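PDB 4TZH: Lic12234 from Leptospira interrogans, which is of unknown function but, as a leucine-rich repeat protein of a human pathogen and a suspected virulence factor, probably works by binding partner molecules. Local coordinates for residues L23-R27 and N28-I32; T54-P57 and E58-I62; E104-G107 and E108-K111; L138-S142 and N143-S147. One frame throughout, in Å; residues are numbered along the deposited sequence. Where two conformers were deposited one is given.

Interaction 1. Residues L23-R27 and N28-I32; sequences LDLSR and NQLTI
Between Leu25 and Asn28 the chain makes a type II beta turn, with Arg27 at its third position in the left-handed region (phi 55°, psi 43°), and so leaves the end of strand 22-24 and swings into 28-32. Inside this bend the side chain of Asn28 folds back on the residue that opened the turn: its CB lies 3.4 Å from Leu25 O. The apolar part is a single pair. Leu30, its CB bond aimed back at 23-27, brings its CD1 to 4.0 Å from Leu25 CB, and Leu25 CD1 is nearly as close to the same methyl, so one methyl of Leu30 lies against two points of the Leu25 chain. Leu23, Leu25, Asn28 and Leu30 fit the LxLxxNxL pattern of leucine-rich repeats. On the strand side of the turn, Asp24 makes an Asx turn. Its OD1 accepts the backbone N of Ser26 at 2.9 Å and also Ser26 OG at 2.8 Å, the two donors arriving from opposite faces of the carboxylate plane. With two bonds on one oxygen, and CG swung anti to the Asp24 backbone N (chi1 -179°), the carboxylate is held beside Ser26. Strand 22-24 is the outermost at its end of the parallel sheet. Its neighbour there is strand 45-47: Leu23 makes backbone hydrogen bonds with Ser45 and His47, and Leu25 with His47. In the loop that follows strand 45-47, Asn51 bonds to Leu25 O and to the backbone N atoms of Asn28 and Leu30, joining the turn to the next repeat.

Interaction 2. Residues T54-P57 and E58-I62; sequences TTLP and EEIGI. With ZN (zinc ion), chain F.
Pro57 and Ile60 form the tight half of this turn. The backbone N of Ile60 gives a nearly straight bond to Pro57 O (3.0 Å, 168° at the hydrogen), coming in from above the carbonyl plane, and the CB and CG2 of Ile60 both lie 3.4 Å from that oxygen. Next to it Ile60 turns its CG1 branch toward Leu56, whose CD1 it meets at 4.1 Å. Both of these side chains are buried, and Leu56 also rests on Ile71. Leu56, Pro57 and Ile60 follow an LPxxI pattern that recurs along this leucine-rich repeat chain: leucine and isoleucine face the core, while the proline leads into the short 3-10 segment 58-62, whose first bond is the one to Pro57 O. The two glutamates between them make up the looser side. Glu59 bends at chi2 (78°), which curls its carboxylate back until OE1 sits 3.4 Å from Pro57 CB; the same side chain also touches Lys35 and Glu38 of the preceding loop. Glu58 does the reverse. Exposed to solvent, its side chain leads away from 54-57 and runs straight out beyond CG. At its far end OE2 binds a zinc ion at 1.9 Å while OE1 stays 4.1 Å from the same zinc ion, a one-oxygen grip, and Glu82 of the same chain holds that metal too.

Interaction 3. Residues E104-G107 and E108-K111; sequences EEIG and ELEK
Leu109 packs back over the last turn of the 3-10 segment, against Ile106, and can be followed outward atom by atom. Its CB lies 3.6 Å from Ile106 O. CG comes closer to that carbonyl oxygen, at 3.4 Å, because with chi1 at -61° it stands beside its own backbone N, which points at the same oxygen. From there CD1 still borders Ile106 O and ends against the other side chain, 4.0 Å from Ile106 CD1. Ile106 reaches this methyl by carrying CG1 anti to its backbone N (chi1 -161°), and both residues also touch Leu92 of strand 91-93. The backbone keeps the pair in step: Glu108 N bonds to Glu105 O at 2.9 Å, whereas the bond from Leu109 N to Ile106 O, at 3.4 Å, is weak. Leu109 is then the centre of an inverse gamma turn, where the 3-10 winding has given out. On the polar side the buried Glu105 forms a salt bridge with Lys81. An isoleucine in a short 3-10 segment and a leucine just after it, both turned inward, are characteristic of the convex side of a leucine-rich repeat solenoid, here packed onto the sheet through strand 91-93.

Interaction 4. Residues L138-S142 and N143-S147; sequences LSLSS and NKLTS
Asn143 turns its carboxamide inward, across the mouth of the bend made by Leu140 to Ser142, and its ND2 bonds to Leu140 O at 3.1 Å. The amide is nearly coplanar with this partner, but the carbonyl is approached from above its plane (72° out of it), so the two groups stand roughly across one another. A chi2 of -83° rotates the amide broadside to its own CA-CB bond, and this also lets it face the preceding repeat: ND2 has a second acceptor in Leu117 O, and OD1 takes the backbone N of Leu122. Three bonds thus hold a buried amide flat and fix which way round it lies. Beside it the leucines close the apolar side, Leu145 heading back toward 138-142 with its CD1 4.1 Å from Leu140 CB. Ser142 faces the other way, its CB bond pointing away from the bend and its OG bonded to Asp165. In the following repeat Asn166 does for this turn what Asn143 does for the one before, its ND2 reaching Leu140 O and its OD1 Leu145 N. Such a file of inward asparagines, each tying its own turn to the previous one, is the hallmark of the LxLxxNxL segment of leucine-rich repeats.

In the fold
Along the chain the four contacts follow in series without touching. Interactions 1 and 4 are the same piece of the repeat, the turn that leaves a strand of the parallel sheet, and lie 27 Å apart between centres because four strands separate 22-24 from 137-139. Interactions 2 and 3 belong to the 3-10 segments that carry the chain back toward the next strand; their centres are 15 Å apart. Interactions 1 and 2 come nearest, about 4 Å between closest atoms, and interactions 3 and 4 about 8 Å. Strand turns and 3-10 segments thus recur repeat after repeat, building one continuous solenoid with its leucines and isoleucines inside.

Interaction 1. Residues L23-R27 and N28-I32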
loop_
_atom_site.group_PDB
_atom_site.type_symbol
_atom_site.label_atom_id
_atom_site.label_comp_id
_atom_site.label_asym_id
_atom_site.label_seq_id
_atom_site.Cartn_x
_atom_site.Cartn_y
_atom_site.Cartn_z
ATOM N N LEU A 23 -6.776 3.621 -14.738
ATOM C CA LEU A 23 -7.772 4.642 -14.397
ATOM C C LEU A 23 -7.128 5.600 -13.406
ATOM O O LEU A 23 -6.620 5.175 -12.358
ATOM C CB LEU A 23 -9.012 4.012 -13.779
ATOM C CG LEU A 23 -10.137 5.012 -13.452
ATOM C CD1 LEU A 23 -10.801 5.573 -14.749
ATOM C CD2 LEU A 23 -11.196 4.335 -12.598
ATOM N N ASP A 24 -7.187 6.890 -13.724
ATOM C CA ASP A 24 -6.603 7.924 -12.885
ATOM C C ASP A 24 -7.688 8.906 -12.484
ATOM O O ASP A 24 -8.156 9.692 -13.324
ATOM C CB ASP A 24 -5.450 8.624 -13.598
ATOM C CG ASP A 24 -4.752 9.698 -12.788
ATOM O OD1 ASP A 24 -5.187 9.958 -11.656
ATOM O OD2 ASP A 24 -3.825 10.337 -13.323
ATOM N N LEU A 25 -8.129 8.785 -11.231
ATOM C CA LEU A 25 -9.114 9.674 -10.632
ATOM C C LEU A 25 -8.438 10.534 -9.580
ATOM O O LEU A 25 -9.087 10.956 -8.630
ATOM C CB LEU A 25 -10.324 8.933 -10.029
ATOM C CG LEU A 25 -11.044 7.954 -10.982
ATOM C CD1 LEU A 25 -12.199 7.275 -10.201
ATOM C CD2 LEU A 25 -11.550 8.652 -12.259
ATOM N N SER A 26 -7.146 10.792 -9.732
ATOM C CA SER A 26 -6.489 11.654 -8.762
ATOM C C SER A 26 -7.081 13.081 -8.812
ATOM O O SER A 26 -7.469 13.551 -9.893
ATOM C CB SER A 26 -5.004 11.733 -9.074
ATOM O OG SER A 26 -4.458 10.422 -9.039
ATOM N N ARG A 27 -7.117 13.757 -7.663
ATOM C CA ARG A 27 -7.596 15.141 -7.579
ATOM C C ARG A 27 -8.998 15.303 -8.154
ATOM O O ARG A 27 -9.322 16.310 -8.842
ATOM C CB ARG A 27 -6.605 16.081 -8.250
ATOM C CG ARG A 27 -5.214 16.025 -7.645
ATOM C CD ARG A 27 -4.218 16.811 -8.495
ATOM N NE ARG A 27 -4.285 16.448 -9.914
ATOM C CZ ARG A 27 -3.650 15.417 -10.465
ATOM N NH1 ARG A 27 -2.871 14.635 -9.727
ATOM N NH2 ARG A 27 -3.783 15.165 -11.758
ATOM N N ASN A 28 -9.868 14.352 -7.832
ATOM C CA ASN A 28 -11.257 14.418 -8.276
ATOM C C ASN A 28 -12.219 14.773 -7.125
ATOM O O ASN A 28 -13.421 14.605 -7.271
ATOM C CB ASN A 28 -11.719 13.098 -8.881
ATOM C CG ASN A 28 -11.287 12.846 -10.322
ATOM O OD1 ASN A 28 -10.244 13.307 -10.818
ATOM N ND2 ASN A 28 -12.054 12.058 -10.992
ATOM N N GLN A 29 -11.664 15.189 -5.974
ATOM C CA GLN A 29 -12.456 15.502 -4.768
ATOM C C GLN A 29 -13.434 14.388 -4.380
ATOM O O GLN A 29 -14.612 14.610 -4.043
ATOM C CB GLN A 29 -13.147 16.882 -4.892
ATOM C CG GLN A 29 -12.142 18.015 -4.769
ATOM C CD GLN A 29 -11.587 18.075 -3.356
ATOM O OE1 GLN A 29 -10.569 17.431 -3.016
ATOM N NE2 GLN A 29 -12.274 18.858 -2.518
ATOM N N LEU A 30 -12.940 13.141 -4.472
ATOM C CA LEU A 30 -13.782 12.004 -4.144
ATOM C C LEU A 30 -13.825 11.791 -2.639
ATOM O O LEU A 30 -12.771 11.697 -2.008
ATOM C CB LEU A 30 -13.228 10.721 -4.768
ATOM C CG LEU A 30 -13.161 10.669 -6.274
ATOM C CD1 LEU A 30 -12.464 9.390 -6.723
ATOM C CD2 LEU A 30 -14.579 10.766 -6.867
ATOM N N THR A 31 -15.017 11.617 -2.073
ATOM C CA THR A 31 -15.143 11.269 -0.664
ATOM C C THR A 31 -15.326 9.768 -0.558
ATOM O O THR A 31 -15.106 9.192 0.499
ATOM C CB THR A 31 -16.298 12.017 0.008
ATOM O OG1 THR A 31 -17.482 11.782 -0.759
ATOM C CG2 THR A 31 -16.022 13.505 0.081
ATOM N N ILE A 32 -15.756 9.135 -1.651
ATOM C CA ILE A 32 -15.941 7.688 -1.722
ATOM C C ILE A 32 -15.608 7.245 -3.142
ATOM O O ILE A 32 -15.817 8.003 -4.093
ATOM C CB ILE A 32 -17.372 7.230 -1.283
ATOM C CG1 ILE A 32 -18.474 7.814 -2.172
ATOM C CG2 ILE A 32 -17.658 7.483 0.191
ATOM C CD1 ILE A 32 -19.868 7.007 -2.109
#

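Interaction 2. Residues T54-P57 and E58-I62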
loop_
_atom_site.group_PDB
_atom_site.type_symbol
_atom_site.label_atom_id
_atom_site.label_comp_id
_atom_site.label_asym_id
_atom_site.label_seq_id
_atom_site.Cartn_x
_atom_site.Cartn_y
_atom_site.Cartn_z
ATOM N N THR A 54 -11.660 7.905 2.870
ATOM C CA THR A 54 -11.361 7.395 4.204
ATOM C C THR A 54 -11.166 5.876 4.207
ATOM O O THR A 54 -10.584 5.320 5.149
ATOM C CB THR A 54 -12.415 7.831 5.211
ATOM O OG1 THR A 54 -13.665 7.272 4.838
ATOM C CG2 THR A 54 -12.535 9.349 5.315
ATOM N N THR A 55 -11.614 5.215 3.143
ATOM C CA THR A 55 -11.494 3.764 2.973
ATOM C C THR A 55 -11.711 3.446 1.528
ATOM O O THR A 55 -11.825 4.353 0.681
ATOM C CB THR A 55 -12.497 2.997 3.882
ATOM O OG1 THR A 55 -12.151 1.590 3.883
ATOM C CG2 THR A 55 -13.981 3.212 3.480
ATOM N N LEU A 56 -11.762 2.143 1.213
ATOM C CA LEU A 56 -12.076 1.668 -0.115
ATOM C C LEU A 56 -13.319 0.811 -0.037
ATOM O O LEU A 56 -13.542 0.162 0.988
ATOM C CB LEU A 56 -10.936 0.809 -0.693
ATOM C CG LEU A 56 -9.618 1.527 -0.917
ATOM C CD1 LEU A 56 -8.594 0.529 -1.372
ATOM C CD2 LEU A 56 -9.773 2.614 -1.979
ATOM N N PRO A 57 -14.122 0.745 -1.110
ATOM C CA PRO A 57 -15.304 -0.122 -1.061
ATOM C C PRO A 57 -14.889 -1.595 -1.062
ATOM O O PRO A 57 -13.815 -1.944 -1.567
ATOM C CB PRO A 57 -16.030 0.233 -2.362
ATOM C CG PRO A 57 -14.927 0.709 -3.308
ATOM C CD PRO A 57 -13.993 1.452 -2.410
ATOM N N GLU A 58 -15.750 -2.461 -0.555
ATOM C CA GLU A 58 -15.470 -3.893 -0.575
ATOM C C GLU A 58 -15.335 -4.404 -2.008
ATOM O O GLU A 58 -14.699 -5.423 -2.234
ATOM C CB GLU A 58 -16.600 -4.656 0.130
ATOM C CG GLU A 58 -16.620 -4.421 1.627
ATOM C CD GLU A 58 -17.757 -5.176 2.306
ATOM O OE1 GLU A 58 -18.931 -4.777 2.133
ATOM O OE2 GLU A 58 -17.483 -6.238 2.908
ATOM N N GLU A 59 -15.932 -3.693 -2.969
ATOM C CA GLU A 59 -15.844 -4.011 -4.410
ATOM C C GLU A 59 -14.425 -3.968 -4.945
ATOM O O GLU A 59 -14.172 -4.533 -6.019
ATOM C CB GLU A 59 -16.721 -3.061 -5.229
ATOM C CG GLU A 59 -18.208 -3.350 -5.113
ATOM C CD GLU A 59 -18.938 -2.883 -3.862
ATOM O OE1 GLU A 59 -18.310 -2.239 -2.991
ATOM O OE2 GLU A 59 -20.148 -3.180 -3.744
ATOM N N ILE A 60 -13.483 -3.376 -4.204
ATOM C CA ILE A 60 -12.097 -3.334 -4.679
ATOM C C ILE A 60 -11.543 -4.741 -4.896
ATOM O O ILE A 60 -10.689 -4.928 -5.760
ATOM C CB ILE A 60 -11.201 -2.515 -3.687
ATOM C CG1 ILE A 60 -9.897 -2.015 -4.361
ATOM C CG2 ILE A 60 -10.864 -3.290 -2.408
ATOM C CD1 ILE A 60 -10.105 -0.717 -5.169
ATOM N N GLY A 61 -12.001 -5.709 -4.122
ATOM C CA GLY A 61 -11.473 -7.057 -4.232
ATOM C C GLY A 61 -11.784 -7.758 -5.541
ATOM O O GLY A 61 -11.194 -8.798 -5.825
ATOM N N ILE A 62 -12.705 -7.194 -6.370
ATOM C CA ILE A 62 -13.015 -7.786 -7.679
ATOM C C ILE A 62 -11.892 -7.482 -8.679
ATOM O O ILE A 62 -11.781 -8.147 -9.721
ATOM C CB ILE A 62 -14.404 -7.257 -8.169
ATOM C CG1 ILE A 62 -15.531 -7.607 -7.174
ATOM C CG2 ILE A 62 -14.772 -7.704 -9.620
ATOM C CD1 ILE A 62 -15.733 -9.143 -6.867
HETATM ZN ZN ZN F . -15.854 -7.176 3.338
#

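Interaction 3. Residues E104-G107 and E108-K111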
loop_
_atom_site.group_PDB
_atom_site.type_symbol
_atom_site.label_atom_id
_atom_site.label_comp_id
_atom_site.label_asym_id
_atom_site.label_seq_id
_atom_site.Cartn_x
_atom_site.Cartn_y
_atom_site.Cartn_z
ATOM N N GLU A 104 -4.400 -7.042 9.341
ATOM C CA GLU A 104 -3.714 -8.305 9.067
ATOM C C GLU A 104 -3.699 -8.623 7.564
ATOM O O GLU A 104 -2.743 -9.231 7.092
ATOM C CB GLU A 104 -4.349 -9.467 9.869
ATOM C CG GLU A 104 -5.865 -9.617 9.736
ATOM C CD GLU A 104 -6.628 -9.929 11.013
ATOM O OE1 GLU A 104 -6.076 -10.640 11.884
ATOM O OE2 GLU A 104 -7.779 -9.455 11.144
ATOM N N GLU A 105 -4.739 -8.169 6.813
ATOM C CA GLU A 105 -4.901 -8.446 5.383
ATOM C C GLU A 105 -3.814 -7.842 4.523
ATOM O O GLU A 105 -3.609 -8.293 3.392
ATOM C CB GLU A 105 -6.295 -8.025 4.874
ATOM C CG GLU A 105 -7.395 -8.950 5.371
ATOM C CD GLU A 105 -7.835 -8.738 6.803
ATOM O OE1 GLU A 105 -7.605 -7.629 7.339
ATOM O OE2 GLU A 105 -8.429 -9.678 7.381
ATOM N N ILE A 106 -3.093 -6.846 5.063
ATOM C CA ILE A 106 -1.964 -6.290 4.316
ATOM C C ILE A 106 -0.970 -7.418 3.981
ATOM O O ILE A 106 -0.371 -7.404 2.901
ATOM C CB ILE A 106 -1.272 -5.117 5.087
ATOM C CG1 ILE A 106 -0.436 -4.263 4.112
ATOM C CG2 ILE A 106 -0.423 -5.572 6.308
ATOM C CD1 ILE A 106 -1.277 -3.203 3.407
ATOM N N GLY A 107 -0.816 -8.371 4.887
ATOM C CA GLY A 107 0.106 -9.476 4.709
ATOM C C GLY A 107 -0.302 -10.470 3.655
ATOM O O GLY A 107 0.466 -11.388 3.377
ATOM N N GLU A 108 -1.516 -10.322 3.058
ATOM C CA GLU A 108 -2.008 -11.249 2.046
ATOM C C GLU A 108 -1.682 -10.802 0.635
ATOM O O GLU A 108 -2.067 -11.451 -0.330
ATOM C CB GLU A 108 -3.532 -11.475 2.187
ATOM C CG GLU A 108 -3.921 -12.274 3.422
ATOM C CD GLU A 108 -3.439 -13.711 3.439
ATOM O OE1 GLU A 108 -3.138 -14.250 2.349
ATOM O OE2 GLU A 108 -3.364 -14.299 4.541
ATOM N N LEU A 109 -0.965 -9.689 0.488
ATOM C CA LEU A 109 -0.637 -9.133 -0.833
ATOM C C LEU A 109 0.635 -9.852 -1.299
ATOM O O LEU A 109 1.741 -9.314 -1.259
ATOM C CB LEU A 109 -0.462 -7.620 -0.685
ATOM C CG LEU A 109 -1.715 -6.876 -0.198
ATOM C CD1 LEU A 109 -1.434 -5.406 0.061
ATOM C CD2 LEU A 109 -2.868 -7.044 -1.155
ATOM N N GLU A 110 0.454 -11.072 -1.767
ATOM C CA GLU A 110 1.536 -11.974 -2.077
ATOM C C GLU A 110 2.626 -11.463 -2.997
ATOM O O GLU A 110 3.804 -11.841 -2.788
ATOM C CB GLU A 110 0.970 -13.292 -2.636
ATOM C CG GLU A 110 0.557 -14.245 -1.530
ATOM C CD GLU A 110 -0.633 -15.133 -1.831
ATOM O OE1 GLU A 110 -0.531 -15.986 -2.743
ATOM O OE2 GLU A 110 -1.651 -15.011 -1.113
ATOM N N LYS A 111 2.284 -10.628 -4.002
ATOM C CA LYS A 111 3.301 -10.195 -4.949
ATOM C C LYS A 111 3.794 -8.779 -4.608
ATOM O O LYS A 111 4.552 -8.203 -5.387
ATOM C CB LYS A 111 2.716 -10.172 -6.359
ATOM C CG LYS A 111 2.622 -11.574 -6.979
ATOM C CD LYS A 111 2.096 -11.384 -8.412
ATOM C CE LYS A 111 1.904 -12.692 -9.104
ATOM N NZ LYS A 111 1.353 -12.411 -10.453
#

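Interaction 4. Residues L138-S142 and N143-S147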
loop_
_atom_site.group_PDB
_atom_site.type_symbol
_atom_site.label_atom_id
_atom_site.label_comp_id
_atom_site.label_asym_id
_atom_site.label_seq_id
_atom_site.Cartn_x
_atom_site.Cartn_y
_atom_site.Cartn_z
ATOM N N LEU A 138 10.326 -1.003 1.918
ATOM C CA LEU A 138 9.293 -0.664 2.891
ATOM C C LEU A 138 9.641 0.699 3.459
ATOM O O LEU A 138 10.685 0.818 4.120
ATOM C CB LEU A 138 9.204 -1.716 3.983
ATOM C CG LEU A 138 8.234 -1.474 5.131
ATOM C CD1 LEU A 138 6.797 -1.236 4.627
ATOM C CD2 LEU A 138 8.259 -2.639 6.117
ATOM N N SER A 139 8.778 1.697 3.223
ATOM C CA SER A 139 9.040 3.043 3.682
ATOM C C SER A 139 8.059 3.432 4.750
ATOM O O SER A 139 6.848 3.385 4.498
ATOM C CB SER A 139 8.975 3.988 2.507
ATOM O OG SER A 139 9.493 5.221 2.963
ATOM N N LEU A 140 8.560 3.734 5.935
ATOM C CA LEU A 140 7.748 4.066 7.113
ATOM C C LEU A 140 8.188 5.418 7.666
ATOM O O LEU A 140 7.954 5.679 8.852
ATOM C CB LEU A 140 7.943 2.972 8.194
ATOM C CG LEU A 140 7.318 1.625 7.821
ATOM C CD1 LEU A 140 7.945 0.503 8.612
ATOM C CD2 LEU A 140 5.796 1.668 8.000
ATOM N N SER A 141 8.769 6.278 6.838
ATOM C CA SER A 141 9.246 7.527 7.397
ATOM C C SER A 141 8.113 8.397 7.880
ATOM O O SER A 141 6.989 8.302 7.373
ATOM C CB SER A 141 10.106 8.295 6.410
ATOM O OG SER A 141 9.405 8.527 5.199
ATOM N N SER A 142 8.389 9.231 8.887
ATOM C CA SER A 142 7.368 10.126 9.422
ATOM C C SER A 142 6.103 9.425 9.850
ATOM O O SER A 142 5.011 9.737 9.379
ATOM C CB SER A 142 7.065 11.252 8.439
ATOM O OG SER A 142 8.240 11.999 8.173
ATOM N N ASN A 143 6.245 8.497 10.779
ATOM C CA ASN A 143 5.125 7.808 11.416
ATOM C C ASN A 143 5.257 8.045 12.922
ATOM O O ASN A 143 5.921 9.001 13.330
ATOM C CB ASN A 143 5.095 6.334 11.026
ATOM C CG ASN A 143 4.293 6.148 9.755
ATOM O OD1 ASN A 143 3.071 6.068 9.813
ATOM N ND2 ASN A 143 4.932 6.164 8.591
ATOM N N LYS A 144 4.598 7.229 13.745
ATOM C CA LYS A 144 4.642 7.417 15.204
ATOM C C LYS A 144 5.084 6.094 15.830
ATOM O O LYS A 144 4.584 5.670 16.883
ATOM C CB LYS A 144 3.244 7.858 15.698
ATOM C CG LYS A 144 2.776 9.204 15.119
ATOM C CD LYS A 144 3.509 10.416 15.700
ATOM C CE LYS A 144 3.212 11.669 14.909
ATOM N NZ LYS A 144 4.102 12.792 15.302
ATOM N N LEU A 145 6.024 5.412 15.168
ATOM C CA LEU A 145 6.442 4.069 15.542
ATOM C C LEU A 145 7.001 3.977 16.918
ATOM O O LEU A 145 7.792 4.827 17.320
ATOM C CB LEU A 145 7.476 3.499 14.578
ATOM C CG LEU A 145 6.988 3.249 13.167
ATOM C CD1 LEU A 145 8.163 2.862 12.296
ATOM C CD2 LEU A 145 5.917 2.164 13.117
ATOM N N THR A 146 6.550 2.972 17.668
ATOM C CA THR A 146 7.076 2.724 19.009
ATOM C C THR A 146 7.723 1.359 19.093
ATOM O O THR A 146 8.518 1.116 20.018
ATOM C CB THR A 146 6.042 2.923 20.131
ATOM O OG1 THR A 146 4.915 2.082 19.886
ATOM C CG2 THR A 146 5.630 4.369 20.298
ATOM N N SER A 147 7.370 0.461 18.165
ATOM C CA SER A 147 7.955 -0.868 18.088
ATOM C C SER A 147 7.900 -1.386 16.661
ATOM O O SER A 147 7.062 -0.940 15.857
ATOM C CB SER A 147 7.245 -1.840 19.029
ATOM O OG SER A 147 5.937 -2.164 18.577
#